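Local coordinates for protein BauA (Acinetobacter baumannii, PDB 6HCP) that takes up iron across the bacterial outer membrane as the ferric preacinetobactin complex, probably driven by TonB as in other receptors of its family, at residues 112-117 with 125-130; 117-122 with 163-168; 242-247 with 288-293; 309-314 with 343-348. One frame throughout, in Å; residues are numbered along the deposited sequence. Where two conformers were deposited one is given.

A TonB-dependent receptor illustrates how one chain uses different chemistry for a plug and for the barrel around it. Contacts 1 and 2 lie in the plug and share Ser-117; contact 1 is a buried meeting of two loops, joined by side-chain bonds and waters, whereas contact 2 is a partly buried parallel strand pairing extended by an asparagine. Contacts 3 and 4 are antiparallel ladders of the barrel wall, and strands 282-297 and 302-318 lie side by side to join them. Their inward residues are buried and partly polar, meeting the plug, while the outward ones are more exposed. Asp-243 of contact 3 meets contact 2, and Ser-347 of contact 4 meets Phe-122.

Contact 1: 112-117 with 125-130; sequences STNDMS and TPFYRT
Two side chains from 112-117 converge on a single carbonyl of 125-130, and their different approaches show how loops can be joined without strand pairing. Thr-113 OG1 donates to Phe-127 O at 2.7 Å, lying in the carbonyl plane on a lone pair. Asn-114 ND2 donates to the same Phe-127 O at 2.9 Å but comes in 32° off that plane, with a noticeably bent N-H geometry. The amide nitrogen does more than this: ND2 of Asn-114 sits 3.2 Å above the Phe-127 ring, over its centre, with amide and ring planes 46° apart. Although the CB of Phe-127 points away from 112-117, its CG is anti to the backbone N (chi1 -160°), and this brings the ring back beneath the amide. Tyr-128 continues the layering, receiving Phe-127 CD2 over one ring face and Thr-113 OG1 at its edge.

At the other end Met-116 bends at its last torsion and runs alongside Thr-130 in the opposing direction, placing CE 3.2 Å from Thr-130 OG1 and also against Thr-125 CB. Between these groups one water is hydrogen-bonded to Thr-113 O at 2.7 Å, Thr-125 OG1 at 2.6 Å and Pro-126 O at 2.8 Å; a second donates to Met-116 O and accepts from Thr-125 N. Outside the pair, Phe-127 N donates to Asp-287 of the barrel, and Trp-100 and Tyr-315 meet Tyr-128 edge-to-face. The chemistry implies that these plug loops are held by a doubly gripped carbonyl and by bound waters that bridge backbone atoms of one loop to the other.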
loop_
_atom_site.group_PDB
_atom_site.type_symbol
_atom_site.label_atom_id
_atom_site.label_comp_id
_atom_site.label_asym_id
_atom_site.label_seq_id
_atom_site.Cartn_x
_atom_site.Cartn_y
_atom_site.Cartn_z
ATOM N N SER A 112 21.638 17.000 -22.149
ATOM C CA SER A 112 22.379 15.733 -22.153
ATOM C C SER A 112 23.161 15.571 -20.851
ATOM O O SER A 112 23.825 16.526 -20.374
ATOM C CB SER A 112 23.306 15.658 -23.360
ATOM O OG SER A 112 24.147 14.509 -23.295
ATOM N N THR A 113 23.212 14.333 -20.356
ATOM C CA THR A 113 24.077 13.985 -19.250
ATOM C C THR A 113 25.531 14.309 -19.590
ATOM O O THR A 113 26.327 14.594 -18.705
ATOM C CB THR A 113 23.895 12.512 -18.867
ATOM O OG1 THR A 113 24.141 11.681 -20.010
ATOM C CG2 THR A 113 22.505 12.276 -18.321
ATOM N N ASN A 114 25.875 14.189 -20.871
ATOM C CA ASN A 114 27.244 14.420 -21.334
ATOM C C ASN A 114 27.683 15.879 -21.119
ATOM O O ASN A 114 28.871 16.173 -21.252
ATOM C CB ASN A 114 27.381 14.230 -22.845
ATOM C CG ASN A 114 27.327 12.811 -23.348
ATOM O OD1 ASN A 114 27.378 12.617 -24.560
ATOM N ND2 ASN A 114 27.065 11.844 -22.475
ATOM N N ASP A 115 26.715 16.782 -20.903
ATOM C CA ASP A 115 26.906 18.226 -20.957
ATOM C C ASP A 115 26.905 18.867 -19.566
ATOM O O ASP A 115 26.808 20.089 -19.436
ATOM C CB ASP A 115 25.851 18.884 -21.854
ATOM C CG ASP A 115 26.064 18.568 -23.330
ATOM O OD1 ASP A 115 27.151 18.043 -23.652
ATOM O OD2 ASP A 115 25.128 18.780 -24.134
ATOM N N MET A 116 26.992 18.061 -18.508
ATOM C CA MET A 116 27.089 18.646 -17.168
ATOM C C MET A 116 28.509 19.174 -16.949
ATOM O O MET A 116 29.465 18.589 -17.457
ATOM C CB MET A 116 26.784 17.605 -16.087
ATOM C CG MET A 116 25.411 16.988 -16.243
ATOM S SD MET A 116 25.069 15.984 -14.755
ATOM C CE MET A 116 26.297 14.701 -14.907
ATOM N N SER A 117 28.629 20.216 -16.129
ATOM C CA SER A 117 29.921 20.702 -15.725
ATOM C C SER A 117 30.214 20.309 -14.276
ATOM O O SER A 117 29.292 20.034 -13.496
ATOM C CB SER A 117 30.040 22.181 -15.951
ATOM O OG SER A 117 29.007 22.913 -15.309
ATOM N N THR A 125 32.483 14.938 -15.726
ATOM C CA THR A 125 31.419 14.198 -15.024
ATOM C C THR A 125 31.152 12.850 -15.678
ATOM O O THR A 125 31.441 12.623 -16.856
ATOM C CB THR A 125 30.136 15.044 -14.970
ATOM O OG1 THR A 125 29.892 15.580 -16.270
ATOM C CG2 THR A 125 30.211 16.171 -13.968
ATOM N N PRO A 126 30.515 11.904 -14.951
ATOM C CA PRO A 126 30.138 10.624 -15.544
ATOM C C PRO A 126 29.264 10.802 -16.791
ATOM O O PRO A 126 28.479 11.734 -16.859
ATOM C CB PRO A 126 29.398 9.925 -14.394
ATOM C CG PRO A 126 30.042 10.507 -13.165
ATOM C CD PRO A 126 30.244 11.967 -13.506
ATOM N N PHE A 127 29.440 9.910 -17.762
ATOM C CA PHE A 127 28.896 10.103 -19.107
ATOM C C PHE A 127 27.357 10.063 -19.116
ATOM O O PHE A 127 26.737 10.875 -19.763
ATOM C CB PHE A 127 29.448 9.024 -20.032
ATOM C CG PHE A 127 29.378 9.347 -21.501
ATOM C CD1 PHE A 127 30.287 10.218 -22.082
ATOM C CD2 PHE A 127 28.458 8.718 -22.328
ATOM C CE1 PHE A 127 30.288 10.422 -23.457
ATOM C CE2 PHE A 127 28.437 8.954 -23.692
ATOM C CZ PHE A 127 29.350 9.820 -24.258
ATOM N N TYR A 128 26.752 9.114 -18.390
ATOM C CA TYR A 128 25.321 8.820 -18.563
ATOM C C TYR A 128 24.535 8.879 -17.243
ATOM O O TYR A 128 23.315 9.054 -17.276
ATOM C CB TYR A 128 25.129 7.441 -19.188
ATOM C CG TYR A 128 25.249 7.361 -20.682
ATOM C CD1 TYR A 128 24.915 8.423 -21.511
ATOM C CD2 TYR A 128 25.759 6.219 -21.272
ATOM C CE1 TYR A 128 24.969 8.305 -22.891
ATOM C CE2 TYR A 128 25.771 6.060 -22.646
ATOM C CZ TYR A 128 25.433 7.126 -23.456
ATOM O OH TYR A 128 25.509 6.966 -24.799
ATOM N N ARG A 129 25.168 8.575 -16.104
ATOM C CA ARG A 129 24.463 8.688 -14.815
ATOM C C ARG A 129 25.466 9.026 -13.719
ATOM O O ARG A 129 26.531 8.446 -13.669
ATOM C CB ARG A 129 23.710 7.393 -14.481
ATOM C CG ARG A 129 23.015 7.394 -13.118
ATOM C CD ARG A 129 21.707 6.611 -13.154
ATOM N NE ARG A 129 21.913 5.250 -13.590
ATOM C CZ ARG A 129 21.300 4.667 -14.604
ATOM N NH1 ARG A 129 20.157 5.156 -15.086
ATOM N NH2 ARG A 129 21.777 3.511 -15.029
ATOM N N THR A 130 25.086 9.980 -12.866
ATOM C CA THR A 130 25.917 10.481 -11.815
ATOM C C THR A 130 25.204 10.299 -10.473
ATOM O O THR A 130 24.213 10.970 -10.211
ATOM C CB THR A 130 26.303 11.951 -12.059
ATOM O OG1 THR A 130 27.042 12.009 -13.280
ATOM C CG2 THR A 130 27.141 12.515 -10.932
HETATM O O HOH W 1 28.954 14.151 -18.198
HETATM O O HOH W 2 32.047 17.910 -16.524
#

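Contact 2: 117-122 with 163-168; sequences SMNGLF and LVTKYA. With EDO (1,2-ethanediol), chain P; EDO (1,2-ethanediol), chain G.
Met-118 and Leu-163 form a parallel bridge in which Leu-163 N donates to Ser-117 O and Asn-119 N donates to Leu-163 O, both at 2.8 Å. Where the strand of 117-118 ends, the side chain of Asn-119 takes over the pairing. Its CG lies beside the backbone N (chi1 -60°), directing the amide across to Thr-165, and the two side chains meet at about a right angle. OD1 of Asn-119 accepts from Thr-165 N at 3.1 Å, while ND2 returns a nearly straight bond of 3.0 Å to Thr-165 OG1, which lies in the amide plane. Bonded at both ends, the amide is fixed in its rotation. The hydroxyl of Thr-165 is also hydrogen-bonded to Asp-243 of the barrel wall, a second-shell carboxylate that would help orient it.

Asn-119 and Gly-120 are the central residues of a type I' turn from Met-118 to Leu-121, a tight two-residue hairpin at the edge of the mixed plug sheet. Reciprocal backbone bonds between Met-118 and Leu-121 close it, and Gly-120 adopts backbone angles suited to glycine. Met-118 and Leu-163 direct their side chains to the same face of this sheet. There the extended start of Met-118 passes across Thr-165, with CG 3.7 Å from the methyl CG2 of Thr-165. Beyond the turn, Phe-122 N donates to O1 of one ethanediol at 2.9 Å; at the turn itself a second ethanediol donates through O2 to Asn-119 O at 2.8 Å. Both molecules probably come from the crystallisation liquor.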
loop_
_atom_site.group_PDB
_atom_site.type_symbol
_atom_site.label_atom_id
_atom_site.label_comp_id
_atom_site.label_asym_id
_atom_site.label_seq_id
_atom_site.Cartn_x
_atom_site.Cartn_y
_atom_site.Cartn_z
ATOM N N SER A 117 28.629 20.216 -16.129
ATOM C CA SER A 117 29.921 20.702 -15.725
ATOM C C SER A 117 30.214 20.309 -14.276
ATOM O O SER A 117 29.292 20.034 -13.496
ATOM C CB SER A 117 30.040 22.181 -15.951
ATOM O OG SER A 117 29.007 22.913 -15.309
ATOM N N MET A 118 31.515 20.217 -13.957
ATOM C CA MET A 118 31.996 20.000 -12.600
ATOM C C MET A 118 32.868 21.189 -12.189
ATOM O O MET A 118 33.830 21.485 -12.876
ATOM C CB MET A 118 32.800 18.711 -12.463
ATOM C CG MET A 118 33.232 18.452 -11.005
ATOM S SD MET A 118 34.223 16.956 -10.823
ATOM C CE MET A 118 33.050 15.700 -11.300
ATOM N N ASN A 119 32.398 21.969 -11.210
ATOM C CA ASN A 119 33.060 23.199 -10.809
ATOM C C ASN A 119 33.314 24.071 -12.050
ATOM O O ASN A 119 34.384 24.697 -12.184
ATOM C CB ASN A 119 34.369 22.885 -10.081
ATOM C CG ASN A 119 34.157 22.060 -8.825
ATOM O OD1 ASN A 119 33.238 22.336 -8.053
ATOM N ND2 ASN A 119 35.012 21.080 -8.600
ATOM N N GLY A 120 32.347 24.082 -12.972
ATOM C CA GLY A 120 32.366 24.979 -14.132
ATOM C C GLY A 120 33.040 24.378 -15.363
ATOM O O GLY A 120 33.015 25.006 -16.425
ATOM N N LEU A 121 33.663 23.203 -15.233
ATOM C CA LEU A 121 34.431 22.563 -16.313
ATOM C C LEU A 121 33.642 21.401 -16.932
ATOM O O LEU A 121 33.230 20.480 -16.220
ATOM C CB LEU A 121 35.762 22.054 -15.745
ATOM C CG LEU A 121 36.810 21.622 -16.770
ATOM C CD1 LEU A 121 37.271 22.805 -17.624
ATOM C CD2 LEU A 121 38.008 20.971 -16.093
ATOM N N PHE A 122 33.571 21.379 -18.265
ATOM C CA PHE A 122 32.855 20.347 -19.005
ATOM C C PHE A 122 33.807 19.181 -19.329
ATOM O O PHE A 122 35.031 19.319 -19.251
ATOM C CB PHE A 122 32.209 20.991 -20.233
ATOM C CG PHE A 122 31.176 22.034 -19.901
ATOM C CD1 PHE A 122 31.535 23.358 -19.686
ATOM C CD2 PHE A 122 29.850 21.680 -19.714
ATOM C CE1 PHE A 122 30.598 24.303 -19.303
ATOM C CE2 PHE A 122 28.910 22.629 -19.337
ATOM C CZ PHE A 122 29.273 23.945 -19.169
ATOM N N LEU A 163 27.811 20.795 -11.191
ATOM C CA LEU A 163 27.984 20.033 -9.971
ATOM C C LEU A 163 29.214 20.565 -9.234
ATOM O O LEU A 163 30.322 20.638 -9.814
ATOM C CB LEU A 163 28.158 18.551 -10.307
ATOM C CG LEU A 163 27.092 17.961 -11.235
ATOM C CD1 LEU A 163 27.334 16.482 -11.458
ATOM C CD2 LEU A 163 25.693 18.181 -10.686
ATOM N N VAL A 164 28.977 21.051 -8.016
ATOM C CA VAL A 164 30.008 21.673 -7.195
ATOM C C VAL A 164 30.478 20.629 -6.180
ATOM O O VAL A 164 29.669 20.081 -5.427
ATOM C CB VAL A 164 29.462 22.929 -6.499
ATOM C CG1 VAL A 164 30.487 23.557 -5.560
ATOM C CG2 VAL A 164 28.941 23.945 -7.496
ATOM N N THR A 165 31.770 20.308 -6.204
ATOM C CA THR A 165 32.300 19.223 -5.386
ATOM C C THR A 165 32.445 19.681 -3.926
ATOM O O THR A 165 32.389 20.882 -3.617
ATOM C CB THR A 165 33.637 18.709 -5.926
ATOM O OG1 THR A 165 34.541 19.815 -5.974
ATOM C CG2 THR A 165 33.486 18.069 -7.287
ATOM N N LYS A 166 32.611 18.695 -3.046
ATOM C CA LYS A 166 32.779 18.927 -1.597
ATOM C C LYS A 166 34.266 19.152 -1.269
ATOM O O LYS A 166 35.124 18.365 -1.687
ATOM C CB LYS A 166 32.320 17.696 -0.812
ATOM C CG LYS A 166 30.826 17.428 -0.787
ATOM C CD LYS A 166 30.514 16.025 -0.258
ATOM C CE LYS A 166 29.051 15.825 0.087
ATOM N NZ LYS A 166 28.795 14.454 0.591
ATOM N N TYR A 167 34.529 20.147 -0.417
ATOM C CA TYR A 167 35.855 20.340 0.175
ATOM C C TYR A 167 35.727 20.346 1.713
ATOM O O TYR A 167 34.626 20.507 2.268
ATOM C CB TYR A 167 36.471 21.635 -0.363
ATOM C CG TYR A 167 36.646 21.667 -1.865
ATOM C CD1 TYR A 167 37.617 20.898 -2.491
ATOM C CD2 TYR A 167 35.780 22.398 -2.664
ATOM C CE1 TYR A 167 37.766 20.903 -3.872
ATOM C CE2 TYR A 167 35.922 22.421 -4.043
ATOM C CZ TYR A 167 36.907 21.666 -4.652
ATOM O OH TYR A 167 37.018 21.678 -6.018
ATOM N N ALA A 168 36.865 20.196 2.396
ATOM C CA ALA A 168 36.886 20.038 3.852
ATOM C C ALA A 168 36.461 21.332 4.539
ATOM O O ALA A 168 37.030 22.393 4.303
ATOM C CB ALA A 168 38.252 19.605 4.313
HETATM C C1 EDO P . 35.472 27.290 -14.761
HETATM O O1 EDO P . 36.273 28.470 -14.655
HETATM C C2 EDO P . 36.359 26.075 -14.953
HETATM O O2 EDO P . 36.576 25.459 -13.681
HETATM C C1 EDO G . 35.837 23.409 -20.969
HETATM O O1 EDO G . 34.760 23.420 -20.001
HETATM C C2 EDO G . 35.551 22.430 -22.097
HETATM O O2 EDO G . 34.596 22.974 -23.026
#

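Contact 3: 242-247 with 288-293; sequences VDAYDA and KGAMIR. With C8E ((hydroxyethyloxy)tri(ethyloxy)octane), chain B; EDO (1,2-ethanediol), chain V.
Tyr-245 lays its ring over the backbone of Gly-289. Gly-289 N lies 3.6 Å above the ring plane, displaced from the ring centre, and the ring occupies the space beside the strand that Gly-289, having no side chain, leaves to it. With chi1 77°, the CG of Tyr-245 is set between the backbone N and the carbonyl carbon, which turns the ring across the neighbouring strand. On the same face Asp-243 and Arg-293 stay beyond salt-bridge distance and share a water instead: it donates to Asp-243 OD2 at 2.7 Å and accepts from Arg-293 NE at 3.0 Å.

Beneath these groups runs a regular antiparallel ladder of the transmembrane barrel, with 242-247 and 288-293 at 179° to each other. Asp-243 pairs with Met-291 and Tyr-245 with Gly-289, each through two backbone bonds. The opposite face carries Val-242 CG2 against Ile-292 CG1 at 3.8 Å and Ala-244 CB against Ala-290 CB at 4.0 Å. Asp-246 and Lys-288 lie side by side there, the aspartate OD1 resting 3.5 Å from Lys-288 CG, and the detergent chain touches Asp-246.

Farther out, the plug and the segment leading from it to the barrel meet the inward groups. Tyr-245 OH is hydrogen-bonded to Ile-124 O, while Tyr-167 OH bonds both Asp-243 OD2 and Arg-293 NH2, and Met-118 packs on both Tyr-245 and Met-291.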
loop_
_atom_site.group_PDB
_atom_site.type_symbol
_atom_site.label_atom_id
_atom_site.label_comp_id
_atom_site.label_asym_id
_atom_site.label_seq_id
_atom_site.Cartn_x
_atom_site.Cartn_y
_atom_site.Cartn_z
ATOM N N VAL A 242 41.747 20.554 -6.277
ATOM C CA VAL A 242 41.895 19.349 -7.041
ATOM C C VAL A 242 40.739 18.410 -6.687
ATOM O O VAL A 242 40.393 18.258 -5.511
ATOM C CB VAL A 242 43.255 18.686 -6.777
ATOM C CG1 VAL A 242 43.377 17.346 -7.476
ATOM C CG2 VAL A 242 44.408 19.599 -7.156
ATOM N N ASP A 243 40.171 17.773 -7.707
ATOM C CA ASP A 243 39.090 16.795 -7.543
ATOM C C ASP A 243 39.411 15.564 -8.384
ATOM O O ASP A 243 39.923 15.661 -9.503
ATOM C CB ASP A 243 37.749 17.418 -7.953
ATOM C CG ASP A 243 37.347 18.596 -7.097
ATOM O OD1 ASP A 243 36.756 18.365 -6.013
ATOM O OD2 ASP A 243 37.639 19.746 -7.500
ATOM N N ALA A 244 39.111 14.387 -7.842
ATOM C CA ALA A 244 39.219 13.159 -8.599
ATOM C C ALA A 244 38.147 12.172 -8.126
ATOM O O ALA A 244 37.801 12.152 -6.948
ATOM C CB ALA A 244 40.591 12.558 -8.447
ATOM N N TYR A 245 37.697 11.308 -9.038
ATOM C CA TYR A 245 36.726 10.301 -8.663
ATOM C C TYR A 245 36.861 9.090 -9.567
ATOM O O TYR A 245 37.365 9.162 -10.700
ATOM C CB TYR A 245 35.320 10.897 -8.704
ATOM C CG TYR A 245 34.772 11.024 -10.102
ATOM C CD1 TYR A 245 34.174 9.950 -10.726
ATOM C CD2 TYR A 245 35.002 12.164 -10.849
ATOM C CE1 TYR A 245 33.768 10.013 -12.051
ATOM C CE2 TYR A 245 34.570 12.258 -12.162
ATOM C CZ TYR A 245 33.951 11.181 -12.768
ATOM O OH TYR A 245 33.564 11.240 -14.079
ATOM N N ASP A 246 36.342 7.968 -9.060
ATOM C CA ASP A 246 36.245 6.733 -9.778
ATOM C C ASP A 246 34.847 6.173 -9.491
ATOM O O ASP A 246 34.470 6.054 -8.305
ATOM C CB ASP A 246 37.352 5.785 -9.306
ATOM C CG ASP A 246 37.451 4.446 -10.015
ATOM O OD1 ASP A 246 36.666 4.180 -10.942
ATOM O OD2 ASP A 246 38.307 3.652 -9.601
ATOM N N ALA A 247 34.065 5.942 -10.554
ATOM C CA ALA A 247 32.628 5.589 -10.401
ATOM C C ALA A 247 32.305 4.362 -11.243
ATOM O O ALA A 247 32.884 4.129 -12.301
ATOM C CB ALA A 247 31.736 6.760 -10.768
ATOM N N LYS A 288 35.936 7.658 -14.767
ATOM C CA LYS A 288 37.015 8.145 -13.909
ATOM C C LYS A 288 37.356 9.561 -14.355
ATOM O O LYS A 288 37.449 9.811 -15.562
ATOM C CB LYS A 288 38.253 7.251 -14.031
ATOM C CG LYS A 288 38.026 5.783 -13.705
ATOM C CD LYS A 288 39.274 4.917 -13.813
ATOM C CE LYS A 288 38.941 3.444 -13.697
ATOM N NZ LYS A 288 40.158 2.604 -13.697
ATOM N N GLY A 289 37.467 10.482 -13.404
ATOM C CA GLY A 289 37.746 11.882 -13.748
ATOM C C GLY A 289 38.677 12.545 -12.757
ATOM O O GLY A 289 38.714 12.190 -11.593
ATOM N N ALA A 290 39.293 13.648 -13.185
ATOM C CA ALA A 290 40.163 14.437 -12.323
ATOM C C ALA A 290 40.294 15.832 -12.923
ATOM O O ALA A 290 40.238 15.989 -14.151
ATOM C CB ALA A 290 41.513 13.771 -12.186
ATOM N N MET A 291 40.282 16.841 -12.056
ATOM C CA MET A 291 40.461 18.209 -12.513
ATOM C C MET A 291 41.221 19.026 -11.470
ATOM O O MET A 291 41.271 18.680 -10.291
ATOM C CB MET A 291 39.133 18.900 -12.801
ATOM C CG MET A 291 38.212 18.984 -11.607
ATOM S SD MET A 291 36.660 19.805 -12.058
ATOM C CE MET A 291 37.185 21.492 -12.342
ATOM N N ILE A 292 41.867 20.083 -11.964
ATOM C CA ILE A 292 42.566 21.018 -11.119
ATOM C C ILE A 292 42.203 22.421 -11.567
ATOM O O ILE A 292 42.108 22.703 -12.773
ATOM C CB ILE A 292 44.089 20.784 -11.155
ATOM C CG1 ILE A 292 44.822 21.755 -10.224
ATOM C CG2 ILE A 292 44.615 20.864 -12.577
ATOM C CD1 ILE A 292 46.257 21.360 -9.967
ATOM N N ARG A 293 41.997 23.280 -10.578
ATOM C CA ARG A 293 41.710 24.666 -10.772
ATOM C C ARG A 293 42.695 25.488 -9.939
ATOM O O ARG A 293 42.928 25.190 -8.775
ATOM C CB ARG A 293 40.294 25.021 -10.305
ATOM C CG ARG A 293 39.173 24.378 -11.109
ATOM C CD ARG A 293 37.802 24.730 -10.551
ATOM N NE ARG A 293 37.537 24.143 -9.242
ATOM C CZ ARG A 293 36.938 24.795 -8.243
ATOM N NH1 ARG A 293 36.584 26.062 -8.401
ATOM N NH2 ARG A 293 36.650 24.172 -7.116
HETATM C C1 C8E B . 35.059 0.834 -9.020
HETATM C C2 C8E B . 34.527 2.192 -8.612
HETATM C C3 C8E B . 35.099 2.702 -7.289
HETATM C C4 C8E B . 34.914 1.706 -6.146
HETATM C C5 C8E B . 35.154 2.356 -4.783
HETATM C C6 C8E B . 34.375 1.644 -3.684
HETATM C C7 C8E B . 34.404 2.409 -2.366
HETATM C C8 C8E B . 33.678 1.625 -1.274
HETATM O O9 C8E B . 33.148 2.509 -0.279
HETATM C C10 C8E B . 32.402 1.852 0.745
HETATM C C11 C8E B . 32.258 2.789 1.925
HETATM O O12 C8E B . 31.022 2.533 2.578
HETATM C C1 EDO V . 37.336 29.386 -11.811
HETATM O O1 EDO V . 38.045 30.296 -10.967
HETATM C C2 EDO V . 37.822 27.993 -11.461
HETATM O O2 EDO V . 38.509 28.095 -10.205
HETATM O O HOH W 3 38.943 21.528 -9.074
#

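Contact 4: 309-314 with 343-348; sequences GQSTTE and VDKKSA. With EDO (1,2-ethanediol), chain L.
Lys-345 reaches across to two hydroxyls of the facing strand, a clear example of a lysine held by neutral polar partners inside a barrel. Its NZ donates to Ser-311 OG at 2.7 Å and to Thr-313 OG1 at 2.9 Å. Bends late in the chain, at chi3 (-96°) and chi4, fold the amine over the strand onto these oxygens. Each hydroxyl has a further partner: Ser-311 OG is bonded to Gly-123 O of the plug, and Thr-313 OG1 to Asp-287 OD1. The latter carboxylate may partly balance the buried ammonium charge through the intervening threonine.

Backbone bonds form the second group. Gly-309 with Ser-347, Ser-311 with Lys-345 and Thr-313 with Val-343 are hydrogen-bonded antiparallel pairs, each doubly joined; Lys-345 N to Ser-311 O, at 2.8 Å, is the shortest of these bonds. The pairs between bring alpha carbons near carbonyls, as with Gln-310 CA, 3.1 Å from Lys-345 O.

Apolar contact is slight: Val-343 CG1 meets Thr-313 CB at 3.6 Å on the inward face.

Segments 309-314 and 343-348, whose N-to-C directions lie 164° apart, belong to strands 302-318 and 331-358 of the barrel wall. Strand 282-297 borders the first and strand 361-381 the second, where Tyr-372 and His-374 pack on Lys-345. Inward, Phe-127 rests on Thr-313, and Ser-347 OG is hydrogen-bonded to Phe-122 O, joining this stretch of wall to the plug.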
loop_
_atom_site.group_PDB
_atom_site.type_symbol
_atom_site.label_atom_id
_atom_site.label_comp_id
_atom_site.label_asym_id
_atom_site.label_seq_id
_atom_site.Cartn_x
_atom_site.Cartn_y
_atom_site.Cartn_z
ATOM N N GLY A 309 41.320 19.325 -16.834
ATOM C CA GLY A 309 40.786 18.053 -16.405
ATOM C C GLY A 309 40.813 17.015 -17.492
ATOM O O GLY A 309 40.956 17.322 -18.686
ATOM N N GLN A 310 40.542 15.774 -17.078
ATOM C CA GLN A 310 40.426 14.662 -17.971
ATOM C C GLN A 310 39.473 13.629 -17.354
ATOM O O GLN A 310 39.350 13.504 -16.122
ATOM C CB GLN A 310 41.803 14.036 -18.227
ATOM C CG GLN A 310 42.544 13.730 -16.947
ATOM C CD GLN A 310 43.958 13.270 -17.209
ATOM O OE1 GLN A 310 44.424 12.296 -16.623
ATOM N NE2 GLN A 310 44.627 13.938 -18.135
ATOM N N SER A 311 38.908 12.789 -18.213
ATOM C CA SER A 311 38.079 11.724 -17.752
ATOM C C SER A 311 38.089 10.616 -18.789
ATOM O O SER A 311 38.419 10.843 -19.959
ATOM C CB SER A 311 36.664 12.206 -17.445
ATOM O OG SER A 311 35.973 12.558 -18.633
ATOM N N THR A 312 37.718 9.417 -18.343
ATOM C CA THR A 312 37.524 8.298 -19.211
ATOM C C THR A 312 36.175 7.660 -18.878
ATOM O O THR A 312 35.806 7.565 -17.722
ATOM C CB THR A 312 38.649 7.262 -19.066
ATOM O OG1 THR A 312 38.582 6.817 -17.712
ATOM C CG2 THR A 312 40.024 7.820 -19.377
ATOM N N THR A 313 35.526 7.159 -19.917
ATOM C CA THR A 313 34.288 6.423 -19.834
ATOM C C THR A 313 34.471 5.095 -20.555
ATOM O O THR A 313 34.956 5.066 -21.675
ATOM C CB THR A 313 33.141 7.201 -20.487
ATOM O OG1 THR A 313 32.971 8.415 -19.759
ATOM C CG2 THR A 313 31.863 6.390 -20.568
ATOM N N GLU A 314 34.020 4.008 -19.923
ATOM C CA GLU A 314 33.906 2.720 -20.577
ATOM C C GLU A 314 32.469 2.235 -20.416
ATOM O O GLU A 314 32.030 2.029 -19.285
ATOM C CB GLU A 314 34.883 1.712 -19.954
ATOM C CG GLU A 314 36.346 2.108 -20.093
ATOM C CD GLU A 314 37.314 1.163 -19.389
ATOM O OE1 GLU A 314 36.855 0.155 -18.839
ATOM O OE2 GLU A 314 38.523 1.389 -19.492
ATOM N N VAL A 343 35.897 6.155 -24.240
ATOM C CA VAL A 343 36.192 7.536 -24.631
ATOM C C VAL A 343 37.131 8.173 -23.602
ATOM O O VAL A 343 36.984 8.005 -22.370
ATOM C CB VAL A 343 34.908 8.337 -24.909
ATOM C CG1 VAL A 343 33.812 8.059 -23.920
ATOM C CG2 VAL A 343 35.133 9.835 -25.063
ATOM N N ASP A 344 38.178 8.814 -24.132
ATOM C CA ASP A 344 39.157 9.567 -23.358
ATOM C C ASP A 344 38.973 11.060 -23.654
ATOM O O ASP A 344 39.025 11.475 -24.817
ATOM C CB ASP A 344 40.584 9.143 -23.720
ATOM C CG ASP A 344 40.959 7.749 -23.241
ATOM O OD1 ASP A 344 40.410 7.312 -22.223
ATOM O OD2 ASP A 344 41.804 7.117 -23.889
ATOM N N LYS A 345 38.777 11.844 -22.590
ATOM C CA LYS A 345 38.420 13.244 -22.683
ATOM C C LYS A 345 39.505 14.081 -21.998
ATOM O O LYS A 345 39.999 13.709 -20.940
ATOM C CB LYS A 345 37.072 13.484 -21.995
ATOM C CG LYS A 345 35.855 12.884 -22.682
ATOM C CD LYS A 345 34.643 12.670 -21.766
ATOM C CE LYS A 345 34.603 11.239 -21.251
ATOM N NZ LYS A 345 34.003 11.131 -19.905
ATOM N N LYS A 346 39.725 15.288 -22.529
ATOM C CA LYS A 346 40.526 16.317 -21.882
ATOM C C LYS A 346 39.868 17.676 -22.089
ATOM O O LYS A 346 39.292 17.928 -23.141
ATOM C CB LYS A 346 41.935 16.356 -22.492
ATOM C CG LYS A 346 42.763 15.093 -22.297
ATOM C CD LYS A 346 44.137 15.182 -22.965
ATOM C CE LYS A 346 44.716 13.836 -23.353
ATOM N NZ LYS A 346 44.667 12.875 -22.228
ATOM N N SER A 347 39.987 18.558 -21.102
ATOM C CA SER A 347 39.314 19.823 -21.180
ATOM C C SER A 347 40.071 20.877 -20.371
ATOM O O SER A 347 40.766 20.591 -19.396
ATOM C CB SER A 347 37.865 19.711 -20.735
ATOM O OG SER A 347 37.813 19.200 -19.437
ATOM N N ALA A 348 39.890 22.126 -20.775
ATOM C CA ALA A 348 40.597 23.227 -20.134
ATOM C C ALA A 348 39.783 24.498 -20.291
ATOM O O ALA A 348 39.072 24.676 -21.288
ATOM C CB ALA A 348 41.986 23.361 -20.732
HETATM C C1 EDO L . 40.066 4.408 -26.246
HETATM O O1 EDO L . 40.801 4.925 -25.135
HETATM C C2 EDO L . 39.516 5.591 -27.020
HETATM O O2 EDO L . 40.536 6.571 -27.244
#